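PDB 5VH2: cadherin-23, which probably serves as a calcium-dependent adhesion protein in hearing mechanotransduction, its extracellular cadherin repeats joined end to end through metal-binding linkers. Local coordinates for residues L71-N82 against S98-E109. The protein carries 1 engineered substitution. Numbering follows the deposited sequence.
Sequences LDYETKTSYLMN and SVYVTLLNELDE. With CA (calcium ion), chain G; CA (calcium ion), chain F; NA (sodium ion), chain H.
The Tyr73 ring is held between Asn105 on one face and Thr77 on the other. CB of Asn105 stands 3.4 Å from the centroid of the Tyr73 ring, only 6° off its normal, a CH-pi contact, and the Asn105 amide lies stacked, its plane 9° from that of the ring. Thr77 CG2 sits over the centre of the opposite face, while the carbonyl O of Leu103 lies at the ring edge. Replacing Tyr73 with an alanine would probably open a gap between Thr77 and Asn105 and take away the flat surface against which the Asn105 amide stacks. A chi1 of -172° turns CG of Asn105 away from its backbone N, bringing Asn105 OD1 to 2.2 Å from one calcium ion.

Glu74 grips that first calcium ion with both carboxylate oxygens, and its OE2 also binds the second; Asp108 OD1 likewise binds both, and Asp72 OD1, Asp108 OD2 and Glu109 OE1 add to the second ion's shell. This is the calcium-binding linker between consecutive cadherin repeats: Glu20 serves both ions, while Glu106 O and, from the following repeat, Asp141 bind the ion held by Asn105.

Leu103 CD1 packs 4.0 Å from Leu71 CB. Strands 78-87 and 94-104 form an antiparallel hairpin of the cadherin beta-sandwich, evident from alternating pairs: Tyr79 with Val101 and Met81 with Val99 are hydrogen-bonded, Leu80 with Tyr100 non-hydrogen-bonded. On the buried face Met81 CE rests 3.7 Å from Val101 CG2.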
ATOM      1  N   LEU A  71       5.757  -0.162  -8.061  1.00 23.36           N
ATOM      2  CA  LEU A  71       5.521  -1.395  -7.336  1.00 23.04           C
ATOM      3  C   LEU A  71       4.337  -1.208  -6.418  1.00 23.68           C
ATOM      4  O   LEU A  71       3.884  -0.079  -6.220  1.00 24.34           O
ATOM      5  CB  LEU A  71       6.760  -1.831  -6.547  1.00 22.54           C
ATOM      6  CG  LEU A  71       8.016  -2.022  -7.391  1.00 22.00           C
ATOM      7  CD1 LEU A  71       9.240  -2.022  -6.479  1.00 21.78           C
ATOM      8  CD2 LEU A  71       7.914  -3.324  -8.166  1.00 21.53           C
ATOM      9  N   ASP A  72       3.786  -2.342  -5.973  1.00 23.54           N
ATOM     10  CA  ASP A  72       2.665  -2.335  -5.063  1.00 24.19           C
ATOM     11  C   ASP A  72       2.639  -3.602  -4.189  1.00 23.92           C
ATOM     12  O   ASP A  72       2.392  -4.733  -4.681  1.00 23.54           O
ATOM     13  CB  ASP A  72       1.387  -2.165  -5.874  1.00 24.72           C
ATOM     14  CG  ASP A  72       0.166  -1.915  -5.014  1.00 25.60           C
ATOM     15  OD1 ASP A  72       0.303  -1.659  -3.780  1.00 25.89           O
ATOM     16  OD2 ASP A  72      -0.939  -1.959  -5.607  1.00 26.09           O
ATOM     17  N   TYR A  73       2.881  -3.412  -2.890  1.00 24.19           N
ATOM     18  CA  TYR A  73       2.765  -4.491  -1.913  1.00 24.15           C
ATOM     19  C   TYR A  73       1.394  -5.152  -1.966  1.00 24.55           C
ATOM     20  O   TYR A  73       1.271  -6.385  -1.956  1.00 24.23           O
ATOM     21  CB  TYR A  73       3.002  -3.957  -0.515  1.00 24.65           C
ATOM     22  CG  TYR A  73       3.042  -5.019   0.546  1.00 24.68           C
ATOM     23  CD1 TYR A  73       4.219  -5.702   0.821  1.00 24.11           C
ATOM     24  CD2 TYR A  73       1.926  -5.327   1.296  1.00 25.37           C
ATOM     25  CE1 TYR A  73       4.281  -6.680   1.798  1.00 24.23           C
ATOM     26  CE2 TYR A  73       1.977  -6.316   2.282  1.00 25.48           C
ATOM     27  CZ  TYR A  73       3.164  -6.994   2.521  1.00 24.90           C
ATOM     28  OH  TYR A  73       3.264  -7.975   3.475  1.00 25.07           O
ATOM     29  N   GLU A  74       0.373  -4.317  -2.071  1.00 25.30           N
ATOM     30  CA  GLU A  74      -1.016  -4.765  -2.078  1.00 25.89           C
ATOM     31  C   GLU A  74      -1.442  -5.464  -3.363  1.00 25.51           C
ATOM     32  O   GLU A  74      -2.494  -6.067  -3.378  1.00 25.88           O
ATOM     33  CB  GLU A  74      -1.954  -3.580  -1.809  1.00 26.94           C
ATOM     34  CG  GLU A  74      -2.048  -3.117  -0.338  1.00 27.64           C
ATOM     35  CD  GLU A  74      -0.809  -2.380   0.179  1.00 27.36           C
ATOM     36  OE1 GLU A  74      -0.523  -2.506   1.389  1.00 27.58           O
ATOM     37  OE2 GLU A  74      -0.117  -1.672  -0.597  1.00 26.97           O
ATOM     38  N   THR A  75      -0.662  -5.388  -4.439  1.00 24.84           N
ATOM     39  CA  THR A  75      -0.918  -6.195  -5.658  1.00 24.41           C
ATOM     40  C   THR A  75       0.019  -7.402  -5.782  1.00 23.49           C
ATOM     41  O   THR A  75      -0.395  -8.436  -6.283  1.00 23.25           O
ATOM     42  CB  THR A  75      -0.766  -5.364  -6.937  1.00 24.39           C
ATOM     43  OG1 THR A  75      -1.664  -4.261  -6.888  1.00 25.33           O
ATOM     44  CG2 THR A  75      -1.055  -6.232  -8.201  1.00 24.02           C
ATOM     45  N   LYS A  76       1.280  -7.252  -5.368  1.00 23.05           N
ATOM     46  CA  LYS A  76       2.198  -8.400  -5.369  1.00 22.32           C
ATOM     47  C   LYS A  76       3.340  -8.172  -4.378  1.00 22.18           C
ATOM     48  O   LYS A  76       4.072  -7.193  -4.450  1.00 22.16           O
ATOM     49  CB  LYS A  76       2.746  -8.641  -6.788  1.00 21.74           C
ATOM     50  CG  LYS A  76       3.417  -9.979  -7.016  1.00 21.08           C
ATOM     51  CD  LYS A  76       3.649 -10.188  -8.498  1.00 20.70           C
ATOM     52  CE  LYS A  76       4.902 -11.011  -8.807  1.00 20.07           C
ATOM     53  NZ  LYS A  76       4.770 -12.484  -8.539  1.00 19.80           N
ATOM     54  N   THR A  77       3.467  -9.093  -3.440  1.00 22.14           N
ATOM     55  CA  THR A  77       4.370  -8.950  -2.303  1.00 22.20           C
ATOM     56  C   THR A  77       5.806  -9.370  -2.608  1.00 21.56           C
ATOM     57  O   THR A  77       6.735  -8.917  -1.940  1.00 21.61           O
ATOM     58  CB  THR A  77       3.880  -9.822  -1.137  1.00 22.55           C
ATOM     59  OG1 THR A  77       3.572 -11.141  -1.620  1.00 22.21           O
ATOM     60  CG2 THR A  77       2.627  -9.202  -0.522  1.00 23.37           C
ATOM     61  N   SER A  78       5.993 -10.236  -3.599  1.00 21.04           N
ATOM     62  CA  SER A  78       7.336 -10.704  -3.968  1.00 20.53           C
ATOM     63  C   SER A  78       7.433 -11.238  -5.416  1.00 20.05           C
ATOM     64  O   SER A  78       6.425 -11.633  -6.016  1.00 20.05           O
ATOM     65  CB  SER A  78       7.819 -11.776  -2.984  1.00 20.53           C
ATOM     66  OG  SER A  78       7.178 -13.021  -3.222  1.00 20.39           O
ATOM     67  N   TYR A  79       8.657 -11.250  -5.948  1.00 19.70           N
ATOM     68  CA  TYR A  79       8.984 -11.560  -7.350  1.00 19.33           C
ATOM     69  C   TYR A  79      10.131 -12.573  -7.362  1.00 19.02           C
ATOM     70  O   TYR A  79      11.064 -12.464  -6.546  1.00 19.11           O
ATOM     71  CB  TYR A  79       9.440 -10.291  -8.077  1.00 19.39           C
ATOM     72  CG  TYR A  79       8.358  -9.257  -8.211  1.00 19.77           C
ATOM     73  CD1 TYR A  79       8.096  -8.336  -7.192  1.00 20.19           C
ATOM     74  CD2 TYR A  79       7.574  -9.209  -9.359  1.00 19.80           C
ATOM     75  CE1 TYR A  79       7.082  -7.403  -7.321  1.00 20.64           C
ATOM     76  CE2 TYR A  79       6.518  -8.298  -9.475  1.00 20.28           C
ATOM     77  CZ  TYR A  79       6.276  -7.419  -8.456  1.00 20.69           C
ATOM     78  OH  TYR A  79       5.261  -6.512  -8.594  1.00 21.25           O
ATOM     79  N   LEU A  80      10.078 -13.553  -8.271  1.00 18.72           N
ATOM     80  CA  LEU A  80      11.199 -14.475  -8.469  1.00 18.49           C
ATOM     81  C   LEU A  80      11.591 -14.524  -9.954  1.00 18.27           C
ATOM     82  O   LEU A  80      10.910 -15.187 -10.772  1.00 18.11           O
ATOM     83  CB  LEU A  80      10.867 -15.875  -7.942  1.00 18.44           C
ATOM     84  CG  LEU A  80      11.970 -16.955  -8.090  1.00 18.31           C
ATOM     85  CD1 LEU A  80      13.130 -16.740  -7.116  1.00 18.55           C
ATOM     86  CD2 LEU A  80      11.428 -18.377  -7.965  1.00 18.23           C
ATOM     87  N   MET A  81      12.702 -13.853 -10.284  1.00 18.32           N
ATOM     88  CA  MET A  81      13.083 -13.657 -11.684  1.00 18.24           C
ATOM     89  C   MET A  81      14.131 -14.662 -12.079  1.00 18.14           C
ATOM     90  O   MET A  81      15.035 -14.942 -11.302  1.00 18.24           O
ATOM     91  CB  MET A  81      13.683 -12.269 -11.884  1.00 18.46           C
ATOM     92  CG  MET A  81      12.671 -11.176 -12.035  1.00 18.63           C
ATOM     93  SD  MET A  81      13.368  -9.557 -11.882  1.00 18.94           S
ATOM     94  CE  MET A  81      13.657  -9.474 -10.114  1.00 19.02           C
ATOM     95  N   ASN A  82      14.048 -15.151 -13.314  1.00 18.04           N
ATOM     96  CA  ASN A  82      15.047 -16.086 -13.839  1.00 18.03           C
ATOM     97  C   ASN A  82      15.974 -15.313 -14.716  1.00 18.24           C
ATOM     98  O   ASN A  82      15.507 -14.647 -15.668  1.00 18.29           O
ATOM     99  CB  ASN A  82      14.397 -17.151 -14.707  1.00 17.85           C
ATOM    100  CG  ASN A  82      13.858 -18.306 -13.905  1.00 17.69           C
ATOM    101  OD1 ASN A  82      13.031 -18.130 -13.040  1.00 17.67           O
ATOM    102  ND2 ASN A  82      14.310 -19.506 -14.207  1.00 17.66           N
ATOM    103  N   SER A  98      18.475 -17.321 -10.109  1.00 18.78           N
ATOM    104  CA  SER A  98      17.244 -16.556  -9.947  1.00 18.57           C
ATOM    105  C   SER A  98      17.434 -15.405  -8.970  1.00 18.76           C
ATOM    106  O   SER A  98      18.443 -15.328  -8.273  1.00 19.05           O
ATOM    107  CB  SER A  98      16.092 -17.475  -9.538  1.00 18.39           C
ATOM    108  OG  SER A  98      15.818 -18.426 -10.562  1.00 18.19           O
ATOM    109  N   VAL A  99      16.486 -14.479  -8.949  1.00 18.67           N
ATOM    110  CA  VAL A  99      16.580 -13.299  -8.113  1.00 18.88           C
ATOM    111  C   VAL A  99      15.269 -13.123  -7.354  1.00 18.89           C
ATOM    112  O   VAL A  99      14.193 -13.026  -7.966  1.00 18.74           O
ATOM    113  CB  VAL A  99      16.885 -12.046  -8.953  1.00 18.93           C
ATOM    114  CG1 VAL A  99      16.977 -10.796  -8.069  1.00 19.17           C
ATOM    115  CG2 VAL A  99      18.198 -12.229  -9.700  1.00 19.02           C
ATOM    116  N   TYR A 100      15.355 -13.147  -6.022  1.00 19.14           N
ATOM    117  CA  TYR A 100      14.169 -13.106  -5.164  1.00 19.27           C
ATOM    118  C   TYR A 100      14.092 -11.695  -4.623  1.00 19.53           C
ATOM    119  O   TYR A 100      15.030 -11.228  -3.937  1.00 19.76           O
ATOM    120  CB  TYR A 100      14.310 -14.147  -4.039  1.00 19.48           C
ATOM    121  CG  TYR A 100      13.183 -14.254  -3.005  1.00 19.75           C
ATOM    122  CD1 TYR A 100      11.864 -14.549  -3.390  1.00 19.63           C
ATOM    123  CD2 TYR A 100      13.468 -14.212  -1.636  1.00 20.20           C
ATOM    124  CE1 TYR A 100      10.848 -14.681  -2.444  1.00 19.97           C
ATOM    125  CE2 TYR A 100      12.473 -14.346  -0.680  1.00 20.54           C
ATOM    126  CZ  TYR A 100      11.145 -14.568  -1.089  1.00 20.43           C
ATOM    127  OH  TYR A 100      10.111 -14.691  -0.154  1.00 20.86           O
ATOM    128  N   VAL A 101      13.006 -11.002  -4.988  1.00 19.53           N
ATOM    129  CA  VAL A 101      12.716  -9.669  -4.437  1.00 19.85           C
ATOM    130  C   VAL A 101      11.439  -9.721  -3.598  1.00 20.15           C
ATOM    131  O   VAL A 101      10.405 -10.151  -4.085  1.00 20.07           O
ATOM    132  CB  VAL A 101      12.531  -8.640  -5.565  1.00 19.79           C
ATOM    133  CG1 VAL A 101      12.353  -7.242  -4.991  1.00 20.17           C
ATOM    134  CG2 VAL A 101      13.735  -8.668  -6.508  1.00 19.56           C
ATOM    135  N   THR A 102      11.525  -9.327  -2.322  1.00 20.54           N
ATOM    136  CA  THR A 102      10.340  -9.129  -1.484  1.00 20.98           C
ATOM    137  C   THR A 102      10.190  -7.644  -1.163  1.00 21.35           C
ATOM    138  O   THR A 102      11.181  -6.910  -1.079  1.00 21.35           O
ATOM    139  CB  THR A 102      10.393  -9.914  -0.164  1.00 21.30           C
ATOM    140  OG1 THR A 102      11.392  -9.361   0.679  1.00 21.55           O
ATOM    141  CG2 THR A 102      10.698 -11.354  -0.379  1.00 21.01           C
ATOM    142  N   LEU A 103       8.939  -7.211  -1.037  1.00 21.71           N
ATOM    143  CA  LEU A 103       8.610  -5.796  -0.897  1.00 22.13           C
ATOM    144  C   LEU A 103       8.270  -5.438   0.549  1.00 22.77           C
ATOM    145  O   LEU A 103       7.705  -6.248   1.294  1.00 23.02           O
ATOM    146  CB  LEU A 103       7.403  -5.451  -1.765  1.00 22.26           C
ATOM    147  CG  LEU A 103       7.530  -5.524  -3.276  1.00 21.81           C
ATOM    148  CD1 LEU A 103       6.365  -4.795  -3.913  1.00 22.19           C
ATOM    149  CD2 LEU A 103       8.824  -4.880  -3.729  1.00 21.54           C
ATOM    150  N   LEU A 104       8.583  -4.204   0.921  1.00 23.09           N
ATOM    151  CA  LEU A 104       8.288  -3.685   2.245  1.00 23.78           C
ATOM    152  C   LEU A 104       6.967  -2.925   2.139  1.00 24.33           C
ATOM    153  O   LEU A 104       6.860  -1.961   1.396  1.00 24.36           O
ATOM    154  CB  LEU A 104       9.434  -2.773   2.699  1.00 23.85           C
ATOM    155  CG  LEU A 104       9.231  -1.807   3.873  1.00 24.60           C
ATOM    156  CD1 LEU A 104       8.871  -2.563   5.128  1.00 25.07           C
ATOM    157  CD2 LEU A 104      10.512  -1.024   4.096  1.00 24.53           C
ATOM    158  N   ASN A 105       5.947  -3.389   2.841  1.00 24.85           N
ATOM    159  CA  ASN A 105       4.695  -2.649   2.938  1.00 25.57           C
ATOM    160  C   ASN A 105       4.940  -1.293   3.585  1.00 26.12           C
ATOM    161  O   ASN A 105       5.544  -1.200   4.643  1.00 26.35           O
ATOM    162  CB  ASN A 105       3.681  -3.436   3.748  1.00 26.13           C
ATOM    163  CG  ASN A 105       2.295  -2.804   3.727  1.00 26.94           C
ATOM    164  OD1 ASN A 105       1.952  -1.997   2.836  1.00 26.99           O
ATOM    165  ND2 ASN A 105       1.477  -3.174   4.713  1.00 27.69           N
ATOM    166  N   GLU A 106       4.534  -0.245   2.897  1.00 26.35           N
ATOM    167  CA  GLU A 106       4.577   1.092   3.438  1.00 26.97           C
ATOM    168  C   GLU A 106       3.182   1.671   3.405  1.00 27.84           C
ATOM    169  O   GLU A 106       2.308   1.158   2.702  1.00 27.84           O
ATOM    170  CB  GLU A 106       5.464   1.971   2.584  1.00 26.56           C
ATOM    171  CG  GLU A 106       6.871   1.466   2.344  1.00 25.72           C
ATOM    172  CD  GLU A 106       7.736   2.560   1.736  1.00 25.55           C
ATOM    173  OE1 GLU A 106       8.158   3.468   2.491  1.00 25.94           O
ATOM    174  OE2 GLU A 106       7.939   2.551   0.497  1.00 25.10           O
ATOM    175  N   LEU A 107       2.982   2.742   4.157  1.00 28.63           N
ATOM    176  CA  LEU A 107       1.691   3.386   4.262  1.00 29.64           C
ATOM    177  C   LEU A 107       1.429   4.261   3.039  1.00 29.68           C
ATOM    178  O   LEU A 107       1.738   5.455   3.028  1.00 30.00           O
ATOM    179  CB  LEU A 107       1.652   4.213   5.531  1.00 30.52           C
ATOM    180  CG  LEU A 107       0.270   4.650   6.017  1.00 31.77           C
ATOM    181  CD1 LEU A 107      -0.546   3.520   6.650  1.00 32.13           C
ATOM    182  CD2 LEU A 107       0.476   5.773   7.017  1.00 32.56           C
ATOM    183  N   ASP A 108       0.827   3.651   2.020  1.00 35.31           N
ATOM    184  CA  ASP A 108       0.521   4.314   0.748  1.00 35.98           C
ATOM    185  C   ASP A 108      -0.920   4.069   0.245  1.00 34.58           C
ATOM    186  O   ASP A 108      -1.209   4.274  -0.925  1.00 35.18           O
ATOM    187  CB  ASP A 108       1.514   3.834  -0.311  1.00 37.69           C
ATOM    188  CG  ASP A 108       1.359   2.349  -0.653  1.00 37.10           C
ATOM    189  OD1 ASP A 108       0.838   1.564   0.170  1.00 35.61           O
ATOM    190  OD2 ASP A 108       1.776   1.947  -1.751  1.00 38.26           O
ATOM    191  N   GLU A 109      -1.810   3.625   1.122  1.00 32.91           N
ATOM    192  CA  GLU A 109      -3.161   3.251   0.697  1.00 31.73           C
ATOM    193  C   GLU A 109      -4.198   3.886   1.598  1.00 30.49           C
ATOM    194  O   GLU A 109      -3.865   4.362   2.668  1.00 30.36           O
ATOM    195  CB  GLU A 109      -3.365   1.727   0.693  1.00 31.03           C
ATOM    196  CG  GLU A 109      -2.419   0.943  -0.181  1.00 32.18           C
ATOM    197  CD  GLU A 109      -2.655   1.161  -1.651  1.00 33.07           C
ATOM    198  OE1 GLU A 109      -1.859   0.635  -2.440  1.00 34.26           O
ATOM    199  OE2 GLU A 109      -3.622   1.849  -2.014  1.00 32.72           O
TER
HETATM  200 CA    CA G1403       0.239  -0.132  -1.772  1.00 27.03          CA
HETATM  201 CA    CA F1402       1.163  -0.464   1.536  1.00 27.43          CA
HETATM  202 NA    NA H1404      -4.306   3.095   4.608  1.00 28.70          NA